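Local coordinates for D-alanyl-D-alanine carboxypeptidase (Penicillin binding protein) family protein (Francisella tularensis subsp. tularensis, PDB 6OSU), which probably removes the terminal D-alanine from peptidoglycan precursor peptides as a penicillin-binding serine carboxypeptidase of the S11 family, at residues P38-M43 with I50-N55; F300-L305 with A318-Y323. All blocks are in the same frame, centred on the assembly; numbering follows the deposited sequence.

Interaction 1: P38-M43 with I50-N55; sequences PAWVTM and IVSEKN
Trp40 and Lys54 face each other as a hydrogen-bonded pair of an antiparallel beta hairpin, strands 39-43 and 50-54 running at 178°. Both backbone bonds of the pair form, Trp40 N to Lys54 O and Lys54 N to Trp40 O. Beyond CB of Trp40, a chi1 of 77° tucks CG between the two backbone branches and swings the ring over the partner strand. Trp40 CD1 then lies 3.6 Å from Glu53 CA, and Trp40 NE1 donates to Ser52 OG at 3.1 Å, the acceptor 16° out of the ring plane. CE2 lies over the backbone at Glu53 C and Lys54 N, while CZ2, CH2 and CZ3 meet Lys54 CB. Lys54 CB sits over the face, 3.5 Å from the centroid of the six-membered ring of Trp40, a CH-pi contact. Bent at chi3, the outer Lys54 chain passes beyond the rim, with Lys54 CE 3.5 Å from Trp40 CZ3. The NE1 bond at one end, with Lys54 CB and the Glu53 carbonyl carbon against one face, limits the indole's rotation. On the other face of the sheet, Val41 CG2 meets Ile50 CG2 at 3.9 Å. A one-residue shift in register between Thr42-Ser52 and Met43-Ile50 marks a beta bulge, where Val51 N bonds to Thr42 O. At the opposite end, Asn55 ND2 reaches Pro38 O at 2.9 Å, a side-chain bond just beyond the strand pairing. The hairpin forms one margin of the five-stranded sheet: 50-54 is outermost, 39-44 pairs onward with 298-307, helix 310-327 packs against Trp40, Thr42 and Ser52, and helix 176-189 against Val41 and Met43.

Interaction 2: F300-L305 with A318-Y323; sequences FISVVL and AKLLRY
Strand 298-307 and helix 310-327 follow one another in the sequence and pack as a beta-alpha unit in the penicillin-binding domain, the helix covering one face of the central antiparallel sheet. The segment axes approach to 8.6 Å and run nearly antiparallel, at 155°, as expected when the chain reverses between strand and helix. Alternation along the strand selects the contact: Phe300, Ser302 and Val304 direct CB toward the helix, whereas Ile301 and Val303 point away, to the face where helix 176-189 packs. From the helix, Leu320 and Leu321 supply the contacting side chains. Leu320 places CD1 3.7 Å from Val304 CG2, the two side chains crossing at a slant. Leu321, with CG anti to its carbonyl carbon (chi1 -68°), extends one methyl, CD2, to the strand, where it lies 4.2 Å from Phe300 CB and 3.7 Å from Ser302 CB. The two segments meet without hydrogen bonds between them; Leu320 and Leu321 contribute about half of the 226 Å² buried (51 and 69 Å²), and Ser302 another 51 Å². Ser302 OG, hydrogen-bonded to Thr42 OG1 on the adjacent strand, is also flanked by both leucines, with Leu320 CB at 3.6 Å and Leu321 CD2 at 3.5 Å.

How the interactions relate
Both segments of interaction 1 precede those of interaction 2 in the sequence, yet their centres lie about 8 Å apart because strands 39-44 and 298-307 are neighbours in one antiparallel sheet. Backbone pairing joins them directly: Met43 O lies 2.7 Å from Ile301 N and Val41 O 3.0 Å from Val303 N, both probable hydrogen bonds. Leu320 also spans the two, touching Trp40 and Thr42 as well as its partners on strand 298-307. An N-terminal hairpin and a much later strand-helix pair are thereby combined in the sheet of the penicillin-binding domain. Its far edge strand, 274-282, carries Lys278, a predicted substrate-binding residue, so both contacts belong to the sheet that probably lines the substrate site.

Interaction 1: P38-M43 with I50-N55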
# COMPACT_ATOMS: atom_id res chain seq x y z
N PRO A 38 6.48 -9.07 -15.61
CA PRO A 38 5.44 -8.75 -16.59
C PRO A 38 4.54 -7.58 -16.21
O PRO A 38 3.90 -7.00 -17.10
CB PRO A 38 4.64 -10.06 -16.69
CG PRO A 38 5.01 -10.85 -15.47
CD PRO A 38 6.42 -10.46 -15.14
N ALA A 39 4.48 -7.21 -14.93
CA ALA A 39 3.63 -6.10 -14.51
C ALA A 39 4.11 -5.56 -13.17
O ALA A 39 4.58 -6.32 -12.32
CB ALA A 39 2.16 -6.52 -14.42
N TRP A 40 3.98 -4.25 -12.99
CA TRP A 40 4.28 -3.62 -11.71
C TRP A 40 3.64 -2.24 -11.66
O TRP A 40 3.24 -1.68 -12.68
CB TRP A 40 5.79 -3.51 -11.46
CG TRP A 40 6.48 -2.41 -12.22
CD1 TRP A 40 6.46 -1.08 -11.93
CD2 TRP A 40 7.30 -2.56 -13.38
NE1 TRP A 40 7.21 -0.38 -12.85
CE2 TRP A 40 7.74 -1.27 -13.75
CE3 TRP A 40 7.71 -3.65 -14.15
CZ2 TRP A 40 8.56 -1.04 -14.85
CZ3 TRP A 40 8.53 -3.43 -15.24
CH2 TRP A 40 8.95 -2.13 -15.58
N VAL A 41 3.57 -1.70 -10.44
CA VAL A 41 3.12 -0.33 -10.22
C VAL A 41 3.73 0.16 -8.92
O VAL A 41 3.90 -0.60 -7.96
CB VAL A 41 1.58 -0.23 -10.19
CG1 VAL A 41 1.02 -0.88 -8.94
CG2 VAL A 41 1.14 1.23 -10.30
N THR A 42 4.09 1.45 -8.89
CA THR A 42 4.55 2.11 -7.68
C THR A 42 3.72 3.37 -7.48
O THR A 42 3.62 4.20 -8.39
CB THR A 42 6.04 2.48 -7.76
OG1 THR A 42 6.81 1.32 -8.11
CG2 THR A 42 6.54 3.01 -6.42
N MET A 43 3.12 3.50 -6.30
CA MET A 43 2.17 4.56 -6.02
C MET A 43 2.52 5.23 -4.70
O MET A 43 2.88 4.55 -3.73
CB MET A 43 0.74 4.01 -5.99
CG MET A 43 -0.28 4.93 -5.34
SD MET A 43 -1.89 4.14 -5.16
CE MET A 43 -2.34 3.88 -6.87
N ILE A 50 0.88 7.79 -9.23
CA ILE A 50 1.67 6.68 -9.75
C ILE A 50 2.95 7.25 -10.33
O ILE A 50 2.92 8.12 -11.22
CB ILE A 50 0.88 5.90 -10.81
CG1 ILE A 50 -0.36 5.25 -10.18
CG2 ILE A 50 1.77 4.87 -11.49
CD1 ILE A 50 -1.40 4.82 -11.19
N VAL A 51 4.09 6.78 -9.83
CA VAL A 51 5.39 7.27 -10.27
C VAL A 51 6.12 6.30 -11.18
O VAL A 51 7.11 6.69 -11.82
CB VAL A 51 6.29 7.65 -9.08
CG1 VAL A 51 5.61 8.71 -8.23
CG2 VAL A 51 6.62 6.41 -8.24
N SER A 52 5.67 5.04 -11.27
CA SER A 52 6.32 4.03 -12.09
C SER A 52 5.34 2.88 -12.27
O SER A 52 4.70 2.46 -11.31
CB SER A 52 7.62 3.54 -11.45
OG SER A 52 8.22 2.51 -12.21
N GLU A 53 5.24 2.37 -13.50
CA GLU A 53 4.36 1.24 -13.75
C GLU A 53 4.64 0.68 -15.14
O GLU A 53 5.05 1.40 -16.05
CB GLU A 53 2.88 1.62 -13.62
CG GLU A 53 2.38 2.64 -14.65
CD GLU A 53 1.90 2.00 -15.94
OE1 GLU A 53 1.68 2.74 -16.92
OE2 GLU A 53 1.73 0.76 -15.98
N LYS A 54 4.40 -0.63 -15.28
CA LYS A 54 4.31 -1.28 -16.59
C LYS A 54 3.15 -2.26 -16.55
O LYS A 54 3.03 -3.04 -15.60
CB LYS A 54 5.61 -2.01 -16.97
CG LYS A 54 5.50 -2.75 -18.30
CD LYS A 54 6.85 -3.28 -18.79
CE LYS A 54 7.17 -4.66 -18.22
NZ LYS A 54 8.42 -5.22 -18.80
N ASN A 55 2.30 -2.20 -17.58
CA ASN A 55 1.19 -3.14 -17.74
C ASN A 55 0.29 -3.16 -16.50
O ASN A 55 -0.26 -4.20 -16.13
CB ASN A 55 1.70 -4.54 -18.06
CG ASN A 55 2.42 -4.61 -19.39
OD1 ASN A 55 1.95 -4.08 -20.39
ND2 ASN A 55 3.58 -5.27 -19.39

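Interaction 2: F300-L305 with A318-Y323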
# COMPACT_ATOMS: atom_id res chain seq x y z
N PHE A 300 5.45 4.69 0.15
CA PHE A 300 5.14 4.24 -1.20
C PHE A 300 4.60 2.82 -1.15
O PHE A 300 4.95 2.03 -0.27
CB PHE A 300 6.37 4.30 -2.11
CG PHE A 300 6.64 5.67 -2.65
CD1 PHE A 300 5.94 6.15 -3.75
CD2 PHE A 300 7.59 6.49 -2.06
CE1 PHE A 300 6.18 7.41 -4.26
CE2 PHE A 300 7.84 7.76 -2.56
CZ PHE A 300 7.13 8.22 -3.66
N ILE A 301 3.74 2.51 -2.12
CA ILE A 301 3.17 1.18 -2.28
C ILE A 301 3.63 0.63 -3.62
O ILE A 301 3.50 1.31 -4.65
CB ILE A 301 1.64 1.22 -2.17
CG1 ILE A 301 1.22 1.60 -0.75
CG2 ILE A 301 1.03 -0.12 -2.59
CD1 ILE A 301 -0.21 2.06 -0.64
N SER A 302 4.18 -0.58 -3.61
CA SER A 302 4.64 -1.24 -4.83
C SER A 302 3.97 -2.60 -4.95
O SER A 302 3.84 -3.32 -3.96
CB SER A 302 6.16 -1.40 -4.83
OG SER A 302 6.79 -0.28 -5.41
N VAL A 303 3.55 -2.92 -6.16
CA VAL A 303 3.05 -4.24 -6.51
C VAL A 303 3.88 -4.76 -7.67
O VAL A 303 4.05 -4.06 -8.67
CB VAL A 303 1.56 -4.21 -6.88
CG1 VAL A 303 1.08 -5.60 -7.23
CG2 VAL A 303 0.74 -3.63 -5.74
N VAL A 304 4.41 -5.97 -7.53
CA VAL A 304 5.15 -6.65 -8.59
C VAL A 304 4.48 -8.00 -8.82
O VAL A 304 4.21 -8.73 -7.87
CB VAL A 304 6.64 -6.83 -8.23
CG1 VAL A 304 7.31 -7.72 -9.24
CG2 VAL A 304 7.34 -5.48 -8.18
N LEU A 305 4.20 -8.31 -10.09
CA LEU A 305 3.47 -9.51 -10.45
C LEU A 305 4.24 -10.31 -11.48
O LEU A 305 4.78 -9.75 -12.44
CB LEU A 305 2.08 -9.17 -11.00
CG LEU A 305 1.18 -8.26 -10.15
CD1 LEU A 305 -0.06 -7.86 -10.94
CD2 LEU A 305 0.80 -8.92 -8.83
N ALA A 318 12.39 -4.09 -4.28
CA ALA A 318 13.27 -3.17 -3.58
C ALA A 318 13.77 -2.07 -4.51
O ALA A 318 13.91 -0.91 -4.09
CB ALA A 318 14.44 -3.92 -2.95
N LYS A 319 14.04 -2.42 -5.77
CA LYS A 319 14.47 -1.41 -6.73
C LYS A 319 13.40 -0.34 -6.92
O LYS A 319 13.71 0.85 -6.98
CB LYS A 319 14.81 -2.08 -8.07
CG LYS A 319 14.96 -1.10 -9.22
CD LYS A 319 16.36 -1.14 -9.81
CE LYS A 319 16.43 -2.07 -11.01
NZ LYS A 319 17.82 -2.21 -11.52
N LEU A 320 12.13 -0.75 -7.01
CA LEU A 320 11.05 0.22 -7.19
C LEU A 320 10.89 1.11 -5.96
O LEU A 320 10.78 2.34 -6.08
CB LEU A 320 9.74 -0.50 -7.49
CG LEU A 320 9.64 -1.27 -8.81
CD1 LEU A 320 8.31 -2.00 -8.89
CD2 LEU A 320 9.80 -0.33 -10.00
N LEU A 321 10.87 0.51 -4.77
CA LEU A 321 10.70 1.30 -3.55
C LEU A 321 11.86 2.25 -3.34
O LEU A 321 11.66 3.41 -2.95
CB LEU A 321 10.54 0.37 -2.34
CG LEU A 321 9.25 -0.45 -2.31
CD1 LEU A 321 9.29 -1.44 -1.15
CD2 LEU A 321 8.03 0.45 -2.20
N ARG A 322 13.09 1.79 -3.58
CA ARG A 322 14.26 2.66 -3.43
C ARG A 322 14.23 3.79 -4.46
O ARG A 322 14.58 4.93 -4.14
CB ARG A 322 15.53 1.83 -3.58
CG ARG A 322 16.82 2.61 -3.37
CD ARG A 322 18.03 1.77 -3.75
NE ARG A 322 17.76 0.33 -3.65
CZ ARG A 322 17.77 -0.51 -4.69
NH1 ARG A 322 18.04 -0.06 -5.91
NH2 ARG A 322 17.52 -1.80 -4.50
N TYR A 323 13.81 3.48 -5.69
CA TYR A 323 13.73 4.49 -6.73
C TYR A 323 12.72 5.58 -6.38
O TYR A 323 13.01 6.78 -6.54
CB TYR A 323 13.38 3.82 -8.06
CG TYR A 323 12.93 4.73 -9.18
CD1 TYR A 323 13.86 5.40 -9.97
CD2 TYR A 323 11.58 4.88 -9.47
CE1 TYR A 323 13.45 6.22 -11.00
CE2 TYR A 323 11.16 5.70 -10.50
CZ TYR A 323 12.10 6.37 -11.26
OH TYR A 323 11.68 7.18 -12.29